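Local coordinates for DUF4442 domain-containing protein (Pseudomonas aeruginosa, PDB 1SH8) that is of unknown function but has a probable hot-dog fold and is probably a thioesterase, at residues A[112-115]-A[116-120]. Residues are numbered along the deposited sequence; the frame is centred on the assembly and turned at random.
Sequences ETEA and GERGK
Glu114 and Arg118 meet one turn apart at the C-terminal end of helix 105-118, where four successive carbonyls, those of residues 112 to 115, are taken up by the amides of residues 116 to 119. Arg118 N gives Glu114 O a 2.7 Å bond, and Glu117 N reaches Thr113 O at 2.8 Å. The last bond of the series, Gly119 N to Ala115 O, is weak, with an N-H...O angle of only 127°, as the chain begins to leave the helix. Gly119 makes that turn with a positive phi of 93°, at which a CB would press on the carbonyl oxygen of the residue before; it is the positive-phi glycine that commonly ends a helix.

The Glu114 side chain runs out with CG anti to the backbone N (chi1 171°), crossing that of Arg118 at about a right angle, and its CG lies 3.5 Å from Lys120 O. A water donates to both Glu114 OE2 (3.0 Å) and Lys120 O (2.6 Å), bridging the carboxylate to the backbone just after the turn. Arg118 instead bonds its neighbour: Glu117 OE1, close to the guanidinium plane, accepts from NH1 through its anti lone pair, a 3.1 Å salt bridge. Glu117 lies alongside Thr113, whose methyl CG2 packs 3.8 Å from Glu117 CD, while Thr113 OG1 hydrogen-bonds back to Arg109 O. These long charged chains suit an exposed face; small Ala115 suits the buried one.

On that buried side Ala115 packs on Leu146 of strand 136-148 and Ala121 of strand 120-130, and Gly119, paired by backbone bonds with Ser148, leads the chain from the helix into strand 120-130.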
ATOM      1  N   GLU A 112       1.125 -15.234  21.212  1.00 16.17           N
ATOM      2  CA  GLU A 112       0.606 -14.562  22.403  1.00 18.53           C
ATOM      3  C   GLU A 112       1.528 -14.758  23.598  1.00 18.19           C
ATOM      4  O   GLU A 112       1.697 -13.854  24.418  1.00 18.23           O
ATOM      5  CB  GLU A 112      -0.803 -15.052  22.735  1.00 22.19           C
ATOM      6  CG  GLU A 112      -0.952 -16.550  22.780  1.00 30.02           C
ATOM      7  CD  GLU A 112      -2.390 -16.975  23.014  1.00 34.63           C
ATOM      8  OE1 GLU A 112      -3.283 -16.440  22.321  1.00 37.24           O
ATOM      9  OE2 GLU A 112      -2.625 -17.843  23.884  1.00 36.85           O
ATOM     10  N   THR A 113       2.133 -15.935  23.687  1.00 18.23           N
ATOM     11  CA  THR A 113       3.051 -16.228  24.778  1.00 19.61           C
ATOM     12  C   THR A 113       4.268 -15.313  24.683  1.00 20.19           C
ATOM     13  O   THR A 113       4.622 -14.633  25.650  1.00 19.35           O
ATOM     14  CB  THR A 113       3.515 -17.691  24.727  1.00 22.25           C
ATOM     15  OG1 THR A 113       2.415 -18.545  25.064  1.00 24.01           O
ATOM     16  CG2 THR A 113       4.665 -17.926  25.699  1.00 23.19           C
ATOM     17  N   GLU A 114       4.899 -15.292  23.510  1.00 18.76           N
ATOM     18  CA  GLU A 114       6.076 -14.460  23.291  1.00 18.40           C
ATOM     19  C   GLU A 114       5.777 -12.960  23.410  1.00 17.72           C
ATOM     20  O   GLU A 114       6.575 -12.211  23.972  1.00 18.50           O
ATOM     21  CB  GLU A 114       6.676 -14.774  21.922  1.00 20.71           C
ATOM     22  CG  GLU A 114       7.778 -13.835  21.489  1.00 24.67           C
ATOM     23  CD  GLU A 114       8.405 -14.269  20.182  1.00 29.54           C
ATOM     24  OE1 GLU A 114       7.671 -14.794  19.313  1.00 31.76           O
ATOM     25  OE2 GLU A 114       9.628 -14.080  20.016  1.00 33.22           O
ATOM     26  N   ALA A 115       4.635 -12.522  22.881  1.00 16.22           N
ATOM     27  CA  ALA A 115       4.261 -11.112  22.964  1.00 15.82           C
ATOM     28  C   ALA A 115       3.973 -10.765  24.423  1.00 16.97           C
ATOM     29  O   ALA A 115       4.269  -9.662  24.885  1.00 17.36           O
ATOM     30  CB  ALA A 115       3.032 -10.837  22.107  1.00 14.91           C
ATOM     31  N   GLY A 116       3.394 -11.716  25.146  1.00 17.42           N
ATOM     32  CA  GLY A 116       3.089 -11.481  26.542  1.00 20.67           C
ATOM     33  C   GLY A 116       4.334 -11.423  27.406  1.00 21.46           C
ATOM     34  O   GLY A 116       4.454 -10.556  28.272  1.00 22.31           O
ATOM     35  N   GLU A 117       5.271 -12.335  27.159  1.00 22.64           N
ATOM     36  CA  GLU A 117       6.503 -12.393  27.940  1.00 23.87           C
ATOM     37  C   GLU A 117       7.578 -11.395  27.522  1.00 23.39           C
ATOM     38  O   GLU A 117       8.315 -10.882  28.367  1.00 23.36           O
ATOM     39  CB  GLU A 117       7.100 -13.799  27.883  1.00 25.47           C
ATOM     40  CG  GLU A 117       6.160 -14.908  28.304  1.00 30.62           C
ATOM     41  CD  GLU A 117       6.859 -16.254  28.383  1.00 33.74           C
ATOM     42  OE1 GLU A 117       7.767 -16.501  27.558  1.00 36.20           O
ATOM     43  OE2 GLU A 117       6.492 -17.069  29.259  1.00 36.05           O
ATOM     44  N   ARG A 118       7.672 -11.117  26.226  1.00 22.47           N
ATOM     45  CA  ARG A 118       8.696 -10.206  25.737  1.00 22.42           C
ATOM     46  C   ARG A 118       8.203  -8.858  25.240  1.00 20.26           C
ATOM     47  O   ARG A 118       9.005  -7.975  24.940  1.00 20.32           O
ATOM     48  CB  ARG A 118       9.508 -10.909  24.652  1.00 26.00           C
ATOM     49  CG  ARG A 118      10.192 -12.151  25.186  1.00 31.91           C
ATOM     50  CD  ARG A 118      10.853 -12.972  24.100  1.00 38.51           C
ATOM     51  NE  ARG A 118      11.511 -14.149  24.667  1.00 44.16           N
ATOM     52  CZ  ARG A 118      10.887 -15.112  25.345  1.00 46.19           C
ATOM     53  NH1 ARG A 118       9.575 -15.052  25.550  1.00 46.83           N
ATOM     54  NH2 ARG A 118      11.579 -16.136  25.826  1.00 47.93           N
ATOM     55  N   GLY A 119       6.889  -8.693  25.157  1.00 17.49           N
ATOM     56  CA  GLY A 119       6.347  -7.425  24.707  1.00 16.62           C
ATOM     57  C   GLY A 119       6.060  -7.346  23.219  1.00 16.18           C
ATOM     58  O   GLY A 119       5.321  -6.465  22.778  1.00 15.03           O
ATOM     59  N   LYS A 120       6.644  -8.253  22.440  1.00 15.02           N
ATOM     60  CA  LYS A 120       6.423  -8.268  20.996  1.00 15.03           C
ATOM     61  C   LYS A 120       6.760  -9.630  20.400  1.00 14.66           C
ATOM     62  O   LYS A 120       7.571 -10.388  20.954  1.00 14.81           O
ATOM     63  CB  LYS A 120       7.266  -7.192  20.308  1.00 15.78           C
ATOM     64  CG  LYS A 120       8.762  -7.447  20.358  1.00 19.59           C
ATOM     65  CD  LYS A 120       9.525  -6.350  19.626  1.00 25.45           C
ATOM     66  CE  LYS A 120      11.026  -6.599  19.658  1.00 28.03           C
ATOM     67  NZ  LYS A 120      11.766  -5.561  18.885  1.00 31.87           N
TER
HETATM   68  O   HOH W   1       9.985 -11.222  20.809  1.00 23.20           O